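PDB 3VWA: cytoplasmic export protein 1 from Saccharomyces cerevisiae, which binds tRNA and takes part in its nuclear export, probably collecting aminoacylated tRNA from export receptors at the nuclear pore and handing it to the translation machinery. Local coordinates for residues 241-246 against 259-264; 294-299 against 323-328; 206-211 against 233-238. All blocks are in the same frame, centred on the assembly; numbering follows the deposited sequence.

Contact 1 (241-246 against 259-264); sequences INFYQE and LVVMSN
Glu246 reaches across to Val261 and Asn264, two residues one turn apart on the facing helix. Its CB packs between the two methyls of Val261, with CG1 and CG2 both 4.1 Å away. Beyond CG, which lies anti to the carbonyl carbon (chi1 -75°), the chain runs out extended and delivers the carboxylate to Asn264. There OE1 accepts a hydrogen bond from Asn264 ND2, on its syn side but well out of the carboxylate plane; the modelled 2.5 Å between these two atoms is shorter than expected, and the exact length is doubtful. Glu246 OE1 lies close to the plane of the Asn264 amide, and the two flat groups stand 78° apart. The same OE1 also rests against Val261, 3.8 Å from CG2. With an alanine here, Asn264 ND2 would probably lose its carboxylate mate and the amide would be left freer to turn.

One turn earlier, Phe243 fills the deeper side. Its ring edge faces helix 255-271, CE1 lying 3.6 Å from Val261 O and CZ 3.8 Å from the CE of selenomethionine Met262, whose bent chain curls back toward the ring. Ile288 of helix 283-303 adds to the packing around Phe243. An apolar seam with a polar bond at its margin joins segments 241-246 and 259-264, which cross at -155° as an antiparallel pair, probably where the kinase-like domain passes into the helical array.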
loop_
_atom_site.group_PDB
_atom_site.type_symbol
_atom_site.label_atom_id
_atom_site.label_comp_id
_atom_site.label_asym_id
_atom_site.label_seq_id
_atom_site.Cartn_x
_atom_site.Cartn_y
_atom_site.Cartn_z
ATOM N N ILE A 241 -17.718 -6.328 -8.998
ATOM C CA ILE A 241 -19.033 -5.791 -8.715
ATOM C C ILE A 241 -19.675 -6.536 -7.519
ATOM O O ILE A 241 -20.164 -5.908 -6.560
ATOM C CB ILE A 241 -19.923 -5.826 -9.964
ATOM C CG1 ILE A 241 -19.427 -4.761 -10.939
ATOM C CG2 ILE A 241 -21.385 -5.562 -9.590
ATOM C CD1 ILE A 241 -20.285 -4.608 -12.169
ATOM N N ASN A 242 -19.622 -7.871 -7.563
ATOM C CA ASN A 242 -20.125 -8.693 -6.459
ATOM C C ASN A 242 -19.301 -8.514 -5.182
ATOM O O ASN A 242 -19.827 -8.431 -4.088
ATOM C CB ASN A 242 -20.151 -10.175 -6.849
ATOM C CG ASN A 242 -21.072 -10.455 -8.043
ATOM O OD1 ASN A 242 -20.636 -10.443 -9.201
ATOM N ND2 ASN A 242 -22.372 -10.676 -7.762
ATOM N N PHE A 243 -17.992 -8.491 -5.297
ATOM C CA PHE A 243 -17.222 -8.426 -4.078
ATOM C C PHE A 243 -17.447 -7.084 -3.316
ATOM O O PHE A 243 -17.549 -7.049 -2.085
ATOM C CB PHE A 243 -15.773 -8.741 -4.348
ATOM C CG PHE A 243 -14.899 -8.554 -3.172
ATOM C CD1 PHE A 243 -14.931 -9.462 -2.121
ATOM C CD2 PHE A 243 -14.110 -7.422 -3.065
ATOM C CE1 PHE A 243 -14.156 -9.247 -1.023
ATOM C CE2 PHE A 243 -13.300 -7.214 -1.978
ATOM C CZ PHE A 243 -13.328 -8.130 -0.947
ATOM N N TYR A 244 -17.583 -6.014 -4.079
ATOM C CA TYR A 244 -17.803 -4.726 -3.556
ATOM C C TYR A 244 -19.142 -4.670 -2.761
ATOM O O TYR A 244 -19.213 -4.081 -1.728
ATOM C CB TYR A 244 -17.798 -3.748 -4.723
ATOM C CG TYR A 244 -18.215 -2.359 -4.330
ATOM C CD1 TYR A 244 -17.372 -1.551 -3.555
ATOM C CD2 TYR A 244 -19.456 -1.866 -4.705
ATOM C CE1 TYR A 244 -17.747 -0.287 -3.180
ATOM C CE2 TYR A 244 -19.849 -0.591 -4.344
ATOM C CZ TYR A 244 -18.962 0.183 -3.570
ATOM O OH TYR A 244 -19.294 1.454 -3.216
ATOM N N GLN A 245 -20.182 -5.302 -3.260
ATOM C CA GLN A 245 -21.414 -5.411 -2.537
ATOM C C GLN A 245 -21.272 -6.108 -1.162
ATOM O O GLN A 245 -21.881 -5.646 -0.181
ATOM C CB GLN A 245 -22.498 -6.066 -3.403
ATOM C CG GLN A 245 -23.848 -6.168 -2.725
ATOM C CD GLN A 245 -24.851 -7.027 -3.475
ATOM O OE1 GLN A 245 -24.845 -7.090 -4.712
ATOM N NE2 GLN A 245 -25.735 -7.684 -2.726
ATOM N N GLU A 246 -20.498 -7.200 -1.109
ATOM C CA GLU A 246 -20.160 -7.873 0.143
ATOM C C GLU A 246 -19.431 -6.920 1.071
ATOM O O GLU A 246 -19.781 -6.800 2.251
ATOM C CB GLU A 246 -19.226 -9.079 -0.089
ATOM C CG GLU A 246 -19.843 -10.327 -0.665
ATOM C CD GLU A 246 -18.778 -11.373 -0.966
ATOM O OE1 GLU A 246 -18.336 -12.090 -0.045
ATOM O OE2 GLU A 246 -18.378 -11.487 -2.146
ATOM N N LEU A 259 -15.955 -13.122 7.939
ATOM C CA LEU A 259 -14.937 -14.075 7.623
ATOM C C LEU A 259 -15.149 -14.712 6.235
ATOM O O LEU A 259 -14.161 -15.021 5.529
ATOM C CB LEU A 259 -15.005 -15.220 8.634
ATOM C CG LEU A 259 -13.717 -15.804 9.195
ATOM C CD1 LEU A 259 -13.919 -17.278 9.616
ATOM C CD2 LEU A 259 -12.479 -15.663 8.298
ATOM N N VAL A 260 -16.404 -14.974 5.858
ATOM C CA VAL A 260 -16.650 -15.460 4.493
ATOM C C VAL A 260 -16.220 -14.405 3.422
ATOM O O VAL A 260 -15.620 -14.747 2.400
ATOM C CB VAL A 260 -18.097 -15.837 4.244
ATOM C CG1 VAL A 260 -18.340 -16.068 2.734
ATOM C CG2 VAL A 260 -18.473 -17.100 5.053
ATOM N N VAL A 261 -16.576 -13.147 3.649
ATOM C CA VAL A 261 -16.188 -12.032 2.772
ATOM C C VAL A 261 -14.672 -11.993 2.568
ATOM O O VAL A 261 -14.186 -11.890 1.444
ATOM C CB VAL A 261 -16.613 -10.695 3.362
ATOM C CG1 VAL A 261 -16.097 -9.523 2.477
ATOM C CG2 VAL A 261 -18.142 -10.681 3.532
HETATM N N MSE A 262 -13.936 -12.084 3.658
HETATM C CA MSE A 262 -12.470 -12.203 3.573
HETATM C C MSE A 262 -12.031 -13.490 2.920
HETATM O O MSE A 262 -11.077 -13.486 2.201
HETATM C CB MSE A 262 -11.833 -12.072 4.961
HETATM C CG MSE A 262 -11.973 -10.659 5.546
HETATM SE SE MSE A 262 -11.847 -9.132 4.246
HETATM C CE MSE A 262 -12.536 -9.550 2.517
ATOM N N SER A 263 -12.691 -14.609 3.205
ATOM C CA SER A 263 -12.450 -15.841 2.442
ATOM C C SER A 263 -12.687 -15.721 0.937
ATOM O O SER A 263 -11.921 -16.284 0.104
ATOM C CB SER A 263 -13.276 -16.960 3.028
ATOM O OG SER A 263 -12.736 -17.152 4.326
ATOM N N ASN A 264 -13.719 -14.982 0.579
ATOM C CA ASN A 264 -13.972 -14.677 -0.824
ATOM C C ASN A 264 -12.850 -13.796 -1.385
ATOM O O ASN A 264 -12.362 -14.015 -2.508
ATOM C CB ASN A 264 -15.318 -13.975 -0.986
ATOM C CG ASN A 264 -16.450 -14.948 -0.916
ATOM O OD1 ASN A 264 -16.224 -16.148 -1.064
ATOM N ND2 ASN A 264 -17.684 -14.452 -0.715
#

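Contact 2 (294-299 against 323-328); sequences EIIKLL and PFLAIV
Phe324 meets three residues of helix 283-303: Ile295, Ile296 and Leu299. Its CB lies 3.7 Å from CG1 of Ile296, the residue most covered in this contact, and the two side chains slide past each other in opposite directions. The ring is turned (chi2 3°) with its plane nearly containing CA, which sends the CD2-CE2 edge away from its own backbone and in among the neighbouring residues. Ile295 CG2 meets that edge near the ring plane, 4.1 Å from CE2. Leu299 comes in at about a right angle to the aromatic side chain, its CD1 4.0 Å from CD2. Met262 of helix 255-271 also packs on this ring, which is therefore shared among three helices.

At Leu325 it is the backbone that does the touching: Ile296 CD1 comes to 3.7 Å from Leu325 CA. The isobutyl group itself turns to Leu345 of helix 342-351 and to Val357 and Leu360 of helix 355-368, extending the core to the next pair of helices. One turn beyond Phe324, Val328 closes the row. Its CG2, anti to the carbonyl carbon, meets the same Ile296 CD1 at 3.8 Å. Ile296 CD1 thus rests against the backbone of Phe324 and Leu325 and against Val328 CG2.

The interface is wholly apolar, and the axes of the two segments approach to 10.2 Å, at 145°. Such antiparallel helices, packed side by side and followed by further pairs, are consistent with the alpha-solenoid packing of HEAT-repeat proteins.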
loop_
_atom_site.group_PDB
_atom_site.type_symbol
_atom_site.label_atom_id
_atom_site.label_comp_id
_atom_site.label_asym_id
_atom_site.label_seq_id
_atom_site.Cartn_x
_atom_site.Cartn_y
_atom_site.Cartn_z
ATOM N N GLU A 294 -8.427 -5.499 10.546
ATOM C CA GLU A 294 -9.359 -5.681 11.665
ATOM C C GLU A 294 -9.730 -7.145 11.878
ATOM O O GLU A 294 -9.807 -7.630 13.020
ATOM C CB GLU A 294 -10.643 -4.842 11.448
ATOM C CG GLU A 294 -10.505 -3.404 11.900
ATOM C CD GLU A 294 -10.027 -3.351 13.340
ATOM O OE1 GLU A 294 -10.650 -4.035 14.204
ATOM O OE2 GLU A 294 -9.003 -2.669 13.579
ATOM N N ILE A 295 -9.995 -7.862 10.777
ATOM C CA ILE A 295 -10.396 -9.273 10.920
ATOM C C ILE A 295 -9.244 -10.115 11.388
ATOM O O ILE A 295 -9.445 -11.015 12.195
ATOM C CB ILE A 295 -11.063 -9.831 9.662
ATOM C CG1 ILE A 295 -12.478 -9.255 9.593
ATOM C CG2 ILE A 295 -11.141 -11.384 9.729
ATOM C CD1 ILE A 295 -12.863 -8.769 8.208
ATOM N N ILE A 296 -8.027 -9.770 10.948
ATOM C CA ILE A 296 -6.822 -10.449 11.398
ATOM C C ILE A 296 -6.563 -10.312 12.911
ATOM O O ILE A 296 -6.201 -11.303 13.592
ATOM C CB ILE A 296 -5.535 -10.002 10.640
ATOM C CG1 ILE A 296 -5.534 -10.553 9.193
ATOM C CG2 ILE A 296 -4.315 -10.538 11.365
ATOM C CD1 ILE A 296 -4.536 -9.885 8.267
ATOM N N LYS A 297 -6.717 -9.098 13.435
ATOM C CA LYS A 297 -6.538 -8.875 14.892
ATOM C C LYS A 297 -7.513 -9.742 15.678
ATOM O O LYS A 297 -7.119 -10.393 16.649
ATOM C CB LYS A 297 -6.738 -7.398 15.255
ATOM C CG LYS A 297 -5.682 -6.478 14.670
ATOM C CD LYS A 297 -6.078 -5.008 14.786
ATOM C CE LYS A 297 -5.033 -4.116 14.110
ATOM N NZ LYS A 297 -5.645 -2.912 13.458
ATOM N N LEU A 298 -8.772 -9.788 15.247
ATOM C CA LEU A 298 -9.741 -10.643 15.926
ATOM C C LEU A 298 -9.271 -12.086 15.966
ATOM O O LEU A 298 -9.267 -12.716 17.021
ATOM C CB LEU A 298 -11.157 -10.545 15.342
ATOM C CG LEU A 298 -12.195 -9.550 15.917
ATOM C CD1 LEU A 298 -12.048 -9.381 17.437
ATOM C CD2 LEU A 298 -12.211 -8.189 15.192
ATOM N N LEU A 299 -8.845 -12.609 14.822
ATOM C CA LEU A 299 -8.396 -13.993 14.751
ATOM C C LEU A 299 -7.177 -14.268 15.646
ATOM O O LEU A 299 -6.997 -15.378 16.132
ATOM C CB LEU A 299 -8.027 -14.325 13.321
ATOM C CG LEU A 299 -9.136 -14.245 12.304
ATOM C CD1 LEU A 299 -8.478 -14.512 10.966
ATOM C CD2 LEU A 299 -10.198 -15.279 12.634
ATOM N N PRO A 323 -2.883 -16.938 5.374
ATOM C CA PRO A 323 -3.288 -16.372 4.059
ATOM C C PRO A 323 -3.691 -14.906 4.090
ATOM O O PRO A 323 -3.261 -14.164 3.226
ATOM C CB PRO A 323 -4.454 -17.254 3.590
ATOM C CG PRO A 323 -4.519 -18.395 4.561
ATOM C CD PRO A 323 -3.722 -18.062 5.802
ATOM N N PHE A 324 -4.491 -14.486 5.084
ATOM C CA PHE A 324 -4.938 -13.116 5.186
ATOM C C PHE A 324 -3.746 -12.184 5.427
ATOM O O PHE A 324 -3.682 -11.108 4.860
ATOM C CB PHE A 324 -5.958 -12.891 6.362
ATOM C CG PHE A 324 -7.321 -13.562 6.172
ATOM C CD1 PHE A 324 -7.605 -14.370 5.065
ATOM C CD2 PHE A 324 -8.312 -13.420 7.164
ATOM C CE1 PHE A 324 -8.872 -14.981 4.887
ATOM C CE2 PHE A 324 -9.560 -14.023 7.019
ATOM C CZ PHE A 324 -9.841 -14.825 5.892
ATOM N N LEU A 325 -2.823 -12.581 6.286
ATOM C CA LEU A 325 -1.695 -11.677 6.636
ATOM C C LEU A 325 -0.824 -11.553 5.388
ATOM O O LEU A 325 -0.196 -10.492 5.148
ATOM C CB LEU A 325 -0.882 -12.302 7.743
ATOM C CG LEU A 325 -0.494 -11.642 9.053
ATOM C CD1 LEU A 325 0.601 -12.466 9.722
ATOM C CD2 LEU A 325 -0.031 -10.188 8.927
ATOM N N ALA A 326 -0.763 -12.619 4.581
ATOM C CA ALA A 326 0.023 -12.590 3.311
ATOM C C ALA A 326 -0.543 -11.531 2.361
ATOM O O ALA A 326 0.203 -10.726 1.751
ATOM C CB ALA A 326 0.090 -13.988 2.640
ATOM N N ILE A 327 -1.864 -11.436 2.321
ATOM C CA ILE A 327 -2.505 -10.428 1.508
ATOM C C ILE A 327 -2.166 -9.057 2.015
ATOM O O ILE A 327 -1.930 -8.128 1.239
ATOM C CB ILE A 327 -4.021 -10.603 1.576
ATOM C CG1 ILE A 327 -4.408 -12.079 1.396
ATOM C CG2 ILE A 327 -4.772 -9.695 0.649
ATOM C CD1 ILE A 327 -4.325 -12.595 -0.008
ATOM N N VAL A 328 -2.206 -8.882 3.332
ATOM C CA VAL A 328 -2.059 -7.556 3.862
ATOM C C VAL A 328 -0.594 -7.113 3.593
ATOM O O VAL A 328 -0.354 -5.981 3.165
ATOM C CB VAL A 328 -2.435 -7.521 5.356
ATOM C CG1 VAL A 328 -1.684 -6.434 6.083
ATOM C CG2 VAL A 328 -3.924 -7.299 5.529
#

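Contact 3 (206-211 against 233-238); sequences KDWIVN and ETWRSN
Asp207 OD1 is gripped by the backbone of Thr234 and by a water. The peptide N of Thr234 donates to it at 3.2 Å along the syn lone pair. The water donates a hydrogen bond to it at 2.8 Å and itself accepts from Glu233 N, bridging the carboxylate to the first residue of helix 233-237. Thr234 OG1 donates to the other oxygen, OD2, at 2.6 Å, again on the syn side, and one threonine thereby holds both carboxylate oxygens and fixes their rotation. The acid reaches them with CG between its backbone N and carbonyl carbon (chi1 58°). It lies at the amino end of a short helix, an arrangement likely to favour the negative charge.

Beside this polar cluster, Thr234 CG2 lies 3.6 Å above the plane of the Trp208 indole, displaced toward its rim. Trp208 CZ2 then meets the edge of the Trp235 ring, 3.9 Å from CE3, while NE1 is hydrogen-bonded to Thr232. Glu110 of helix 106-122 packs against both Trp208 and Thr234. The contact ties residues 207-208 to helix 233-237, in the helical C-terminal lobe of a protein-kinase-like fold.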
loop_
_atom_site.group_PDB
_atom_site.type_symbol
_atom_site.label_atom_id
_atom_site.label_comp_id
_atom_site.label_asym_id
_atom_site.label_seq_id
_atom_site.Cartn_x
_atom_site.Cartn_y
_atom_site.Cartn_z
ATOM N N LYS A 206 -19.131 -5.921 -25.682
ATOM C CA LYS A 206 -19.992 -6.210 -26.835
ATOM C C LYS A 206 -21.440 -6.098 -26.410
ATOM O O LYS A 206 -22.222 -5.400 -27.056
ATOM C CB LYS A 206 -19.703 -7.620 -27.363
ATOM C CG LYS A 206 -18.609 -7.713 -28.413
ATOM C CD LYS A 206 -17.441 -6.764 -28.157
ATOM C CE LYS A 206 -16.815 -6.282 -29.464
ATOM N NZ LYS A 206 -17.848 -5.925 -30.488
ATOM N N ASP A 207 -21.770 -6.734 -25.284
ATOM C CA ASP A 207 -23.151 -6.754 -24.799
ATOM C C ASP A 207 -23.580 -5.449 -24.133
ATOM O O ASP A 207 -24.698 -5.348 -23.611
ATOM C CB ASP A 207 -23.425 -7.967 -23.891
ATOM C CG ASP A 207 -22.500 -8.028 -22.686
ATOM O OD1 ASP A 207 -22.590 -9.003 -21.913
ATOM O OD2 ASP A 207 -21.669 -7.121 -22.520
ATOM N N TRP A 208 -22.706 -4.447 -24.159
ATOM C CA TRP A 208 -23.095 -3.110 -23.704
ATOM C C TRP A 208 -23.224 -2.143 -24.843
ATOM O O TRP A 208 -23.664 -1.013 -24.651
ATOM C CB TRP A 208 -22.090 -2.571 -22.672
ATOM C CG TRP A 208 -22.183 -3.234 -21.298
ATOM C CD1 TRP A 208 -22.838 -4.434 -20.948
ATOM C CD2 TRP A 208 -21.585 -2.766 -20.061
ATOM N NE1 TRP A 208 -22.700 -4.699 -19.596
ATOM C CE2 TRP A 208 -21.969 -3.739 -19.009
ATOM C CE3 TRP A 208 -20.817 -1.649 -19.702
ATOM C CZ2 TRP A 208 -21.560 -3.588 -17.677
ATOM C CZ3 TRP A 208 -20.429 -1.508 -18.354
ATOM C CH2 TRP A 208 -20.772 -2.458 -17.384
ATOM N N ILE A 209 -22.814 -2.559 -26.044
ATOM C CA ILE A 209 -22.787 -1.617 -27.158
ATOM C C ILE A 209 -24.137 -0.945 -27.403
ATOM O O ILE A 209 -24.225 0.277 -27.554
ATOM C CB ILE A 209 -22.207 -2.234 -28.454
ATOM C CG1 ILE A 209 -20.679 -2.139 -28.435
ATOM C CG2 ILE A 209 -22.721 -1.481 -29.665
ATOM C CD1 ILE A 209 -19.989 -2.974 -29.507
ATOM N N VAL A 210 -25.206 -1.721 -27.392
ATOM C CA VAL A 210 -26.457 -1.157 -27.859
ATOM C C VAL A 210 -27.022 -0.298 -26.758
ATOM O O VAL A 210 -27.527 0.810 -27.015
ATOM C CB VAL A 210 -27.470 -2.227 -28.285
ATOM C CG1 VAL A 210 -28.868 -1.630 -28.333
ATOM C CG2 VAL A 210 -27.068 -2.823 -29.635
ATOM N N ASN A 211 -26.962 -0.817 -25.541
ATOM C CA ASN A 211 -27.472 -0.081 -24.400
ATOM C C ASN A 211 -26.847 1.312 -24.309
ATOM O O ASN A 211 -27.563 2.309 -24.202
ATOM C CB ASN A 211 -27.307 -0.902 -23.121
ATOM C CG ASN A 211 -28.219 -2.127 -23.109
ATOM O OD1 ASN A 211 -29.381 -2.030 -23.480
ATOM N ND2 ASN A 211 -27.696 -3.282 -22.693
ATOM N N GLU A 233 -24.263 -10.438 -19.392
ATOM C CA GLU A 233 -23.269 -11.404 -18.936
ATOM C C GLU A 233 -22.067 -10.666 -18.327
ATOM O O GLU A 233 -21.521 -11.104 -17.330
ATOM C CB GLU A 233 -22.872 -12.359 -20.076
ATOM C CG GLU A 233 -21.790 -13.394 -19.735
ATOM C CD GLU A 233 -22.137 -14.363 -18.578
ATOM O OE1 GLU A 233 -21.190 -14.893 -17.924
ATOM O OE2 GLU A 233 -23.343 -14.605 -18.302
ATOM N N THR A 234 -21.687 -9.538 -18.925
ATOM C CA THR A 234 -20.556 -8.725 -18.436
ATOM C C THR A 234 -20.725 -8.319 -16.980
ATOM O O THR A 234 -19.859 -8.565 -16.133
ATOM C CB THR A 234 -20.389 -7.479 -19.305
ATOM O OG1 THR A 234 -20.088 -7.908 -20.626
ATOM C CG2 THR A 234 -19.279 -6.506 -18.781
ATOM N N TRP A 235 -21.867 -7.715 -16.703
ATOM C CA TRP A 235 -22.183 -7.292 -15.377
ATOM C C TRP A 235 -22.101 -8.398 -14.360
ATOM O O TRP A 235 -21.559 -8.186 -13.294
ATOM C CB TRP A 235 -23.540 -6.634 -15.379
ATOM C CG TRP A 235 -23.913 -5.970 -14.077
ATOM C CD1 TRP A 235 -24.339 -6.594 -12.906
ATOM C CD2 TRP A 235 -23.956 -4.528 -13.764
ATOM N NE1 TRP A 235 -24.604 -5.684 -11.940
ATOM C CE2 TRP A 235 -24.398 -4.435 -12.365
ATOM C CE3 TRP A 235 -23.670 -3.376 -14.454
ATOM C CZ2 TRP A 235 -24.571 -3.215 -11.716
ATOM C CZ3 TRP A 235 -23.812 -2.155 -13.791
ATOM C CH2 TRP A 235 -24.269 -2.079 -12.450
ATOM N N ARG A 236 -22.617 -9.581 -14.688
ATOM C CA ARG A 236 -22.807 -10.675 -13.740
ATOM C C ARG A 236 -21.514 -11.451 -13.591
ATOM O O ARG A 236 -21.315 -12.127 -12.600
ATOM C CB ARG A 236 -23.908 -11.634 -14.235
ATOM C CG ARG A 236 -25.345 -11.098 -14.191
ATOM C CD ARG A 236 -26.333 -12.235 -14.503
ATOM N NE ARG A 236 -27.762 -11.893 -14.371
ATOM C CZ ARG A 236 -28.661 -12.020 -15.356
ATOM N NH1 ARG A 236 -29.939 -11.691 -15.162
ATOM N NH2 ARG A 236 -28.287 -12.480 -16.547
ATOM N N SER A 237 -20.670 -11.388 -14.621
ATOM C CA SER A 237 -19.302 -11.940 -14.617
ATOM C C SER A 237 -18.313 -11.119 -13.760
ATOM O O SER A 237 -17.299 -11.666 -13.308
ATOM C CB SER A 237 -18.722 -11.978 -16.056
ATOM O OG SER A 237 -19.334 -13.025 -16.809
ATOM N N ASN A 238 -18.600 -9.828 -13.547
ATOM C CA ASN A 238 -17.634 -8.972 -12.917
ATOM C C ASN A 238 -17.531 -9.355 -11.440
ATOM O O ASN A 238 -18.463 -9.138 -10.678
ATOM C CB ASN A 238 -18.049 -7.528 -13.104
ATOM C CG ASN A 238 -16.991 -6.568 -12.634
ATOM O OD1 ASN A 238 -16.338 -6.791 -11.629
ATOM N ND2 ASN A 238 -16.811 -5.502 -13.373
HETATM O O HOH W 1 -24.786 -10.704 -21.971
#

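Along the chain the contacts come in the order 3, 1, 2, each closing before the next opens. Contact 3 lies in the helical, C-terminal lobe of the kinase-like domain, its centre 21 Å from that of contact 1; helix 233-237 leads directly into helix 239-248, and Ile241 brushes the backbone of Trp235. Contacts 1 and 2 are closer, 15 Å between centres, and share a core in which Met262 packs on Ile295, while Leu259 meets Phe324. Contacts 2 and 3 stay apart, about 17 Å between nearest atoms. The series is consistent with a helical passage from the kinase-like domain toward the HEAT repeats.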